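Side-chain contact in CurB (Lyngbya majuscula, PDB 5KP7), which is an acyl carrier protein that probably carries pathway intermediates as thioesters on a covalently attached 4'-phosphopantetheine arm: residues R39-E44 with I70-E75. Numbering follows the deposited sequence.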
loop_
_atom_site.group_PDB
_atom_site.type_symbol
_atom_site.label_atom_id
_atom_site.label_comp_id
_atom_site.label_asym_id
_atom_site.label_seq_id
_atom_site.Cartn_x
_atom_site.Cartn_y
_atom_site.Cartn_z
ATOM N N ARG B 39 30.060 -7.499 -0.659
ATOM C CA ARG B 39 30.927 -6.978 0.407
ATOM C C ARG B 39 30.754 -5.475 0.644
ATOM O O ARG B 39 30.858 -5.016 1.772
ATOM C CB ARG B 39 32.402 -7.306 0.118
ATOM C CG ARG B 39 32.687 -8.786 0.225
ATOM C CD ARG B 39 34.145 -9.122 -0.059
ATOM N NE ARG B 39 34.385 -10.561 0.133
ATOM C CZ ARG B 39 34.780 -11.432 -0.802
ATOM N NH1 ARG B 39 35.026 -11.055 -2.058
ATOM N NH2 ARG B 39 34.944 -12.713 -0.469
ATOM N N GLU B 40 30.503 -4.718 -0.414
ATOM C CA GLU B 40 30.233 -3.278 -0.301
ATOM C C GLU B 40 28.922 -2.989 0.457
ATOM O O GLU B 40 28.809 -2.006 1.183
ATOM C CB GLU B 40 30.193 -2.676 -1.703
ATOM C CG GLU B 40 30.383 -1.179 -1.786
ATOM C CD GLU B 40 30.585 -0.714 -3.222
ATOM O OE1 GLU B 40 31.499 -1.226 -3.912
ATOM O OE2 GLU B 40 29.826 0.170 -3.663
ATOM N N ILE B 41 27.932 -3.858 0.263
ATOM C CA ILE B 41 26.637 -3.762 0.944
ATOM C C ILE B 41 26.681 -4.337 2.363
ATOM O O ILE B 41 26.047 -3.792 3.264
ATOM C CB ILE B 41 25.542 -4.455 0.088
ATOM C CG1 ILE B 41 25.152 -3.548 -1.090
ATOM C CG2 ILE B 41 24.317 -4.855 0.897
ATOM C CD1 ILE B 41 24.422 -2.268 -0.730
ATOM N N ALA B 42 27.405 -5.436 2.554
ATOM C CA ALA B 42 27.579 -6.044 3.873
ATOM C C ALA B 42 29.067 -6.046 4.221
ATOM O O ALA B 42 29.736 -7.056 3.995
ATOM C CB ALA B 42 27.029 -7.461 3.867
ATOM N N PRO B 43 29.596 -4.911 4.754
ATOM C CA PRO B 43 31.006 -4.788 5.173
ATOM C C PRO B 43 31.533 -5.891 6.096
ATOM O O PRO B 43 32.729 -6.169 6.079
ATOM C CB PRO B 43 31.041 -3.451 5.924
ATOM C CG PRO B 43 29.927 -2.659 5.362
ATOM C CD PRO B 43 28.893 -3.614 4.844
ATOM N N GLU B 44 30.658 -6.493 6.902
ATOM C CA GLU B 44 31.034 -7.621 7.764
ATOM C C GLU B 44 31.483 -8.872 6.997
ATOM O O GLU B 44 32.100 -9.752 7.592
ATOM C CB GLU B 44 29.906 -7.966 8.768
ATOM C CG GLU B 44 28.673 -8.699 8.223
ATOM C CD GLU B 44 27.625 -7.805 7.564
ATOM O OE1 GLU B 44 26.563 -8.343 7.183
ATOM O OE2 GLU B 44 27.849 -6.582 7.413
ATOM N N ILE B 70 21.780 -6.562 -7.262
ATOM C CA ILE B 70 21.441 -6.824 -8.655
ATOM C C ILE B 70 21.580 -5.557 -9.488
ATOM O O ILE B 70 22.163 -5.597 -10.584
ATOM C CB ILE B 70 20.027 -7.418 -8.812
ATOM C CG1 ILE B 70 20.022 -8.884 -8.370
ATOM C CG2 ILE B 70 19.562 -7.337 -10.256
ATOM C CD1 ILE B 70 18.632 -9.480 -8.160
ATOM N N MET B 71 21.046 -4.445 -8.986
ATOM C CA MET B 71 21.055 -3.202 -9.753
ATOM C C MET B 71 22.471 -2.633 -9.914
ATOM O O MET B 71 22.786 -2.092 -10.973
ATOM C CB MET B 71 20.112 -2.178 -9.159
ATOM C CG MET B 71 18.628 -2.572 -9.325
ATOM S SD MET B 71 17.516 -1.281 -8.760
ATOM C CE MET B 71 17.678 -1.397 -6.989
ATOM N N MET B 72 23.296 -2.778 -8.884
ATOM C CA MET B 72 24.721 -2.367 -8.980
ATOM C C MET B 72 25.474 -3.180 -10.031
ATOM O O MET B 72 26.243 -2.617 -10.834
ATOM C CB MET B 72 25.397 -2.502 -7.622
ATOM C CG MET B 72 24.896 -1.501 -6.591
ATOM S SD MET B 72 25.297 -2.029 -4.909
ATOM C CE MET B 72 26.722 -1.010 -4.560
ATOM N N VAL B 73 25.253 -4.493 -10.051
ATOM C CA VAL B 73 25.892 -5.356 -11.049
ATOM C C VAL B 73 25.401 -5.002 -12.460
ATOM O O VAL B 73 26.205 -4.935 -13.403
ATOM C CB VAL B 73 25.666 -6.860 -10.782
ATOM C CG1 VAL B 73 26.277 -7.711 -11.896
ATOM C CG2 VAL B 73 26.239 -7.277 -9.438
ATOM N N MET B 74 24.090 -4.778 -12.614
ATOM C CA MET B 74 23.507 -4.367 -13.904
ATOM C C MET B 74 24.172 -3.100 -14.431
ATOM O O MET B 74 24.593 -3.054 -15.607
ATOM C CB MET B 74 21.990 -4.120 -13.786
ATOM C CG MET B 74 21.172 -5.383 -13.659
ATOM S SD MET B 74 19.423 -5.001 -13.361
ATOM C CE MET B 74 18.892 -4.597 -15.022
ATOM N N GLU B 75 24.317 -2.108 -13.546
ATOM C CA GLU B 75 24.935 -0.823 -13.886
ATOM C C GLU B 75 26.436 -0.953 -14.224
ATOM O O GLU B 75 26.909 -0.346 -15.184
ATOM C CB GLU B 75 24.740 0.175 -12.744
ATOM C CG GLU B 75 25.151 1.599 -13.103
ATOM C CD GLU B 75 25.142 2.540 -11.915
ATOM O OE1 GLU B 75 24.316 2.352 -11.000
ATOM O OE2 GLU B 75 25.962 3.482 -11.910
#
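The carboxylate oxygen OE2 of Glu40 meets the methyl CE of Met72 at 3.4 Å, a van der Waals touch rather than a hydrogen bond, where two helices of the carrier-protein helical bundle face each other near the surface. It illustrates how side chains from two helices meet midway when the backbones stand well apart: the CA atoms of Ile41 and Met72 are 10.2 Å from each other, and Met72 reaches roughly halfway, with Ile41 and Glu40 coming to meet it. The first two torsions of Met72 carry SD out from helix 63-76 to Ile41, and the bend at chi3 (101°) turns CE toward Glu40. In Glu40, CG anti to the backbone N (chi1 -161°) and an extended chain beyond it bring OE2 from the last turn of helix 27-41 to that methyl. Ile41 supplies the apolar half of the contact and also packs on Asn65, Glu68 and Ile69, while Met72 leans on Tyr37 of helix 27-41. Ser63, which bears the phosphopantetheine, begins helix 63-76; the side chain of Ile41 lies about 11 Å from the bound 4'-phosphopantetheine. On the apolar side, CG1 of Ile41 rests 4.1 Å from SD of Met72.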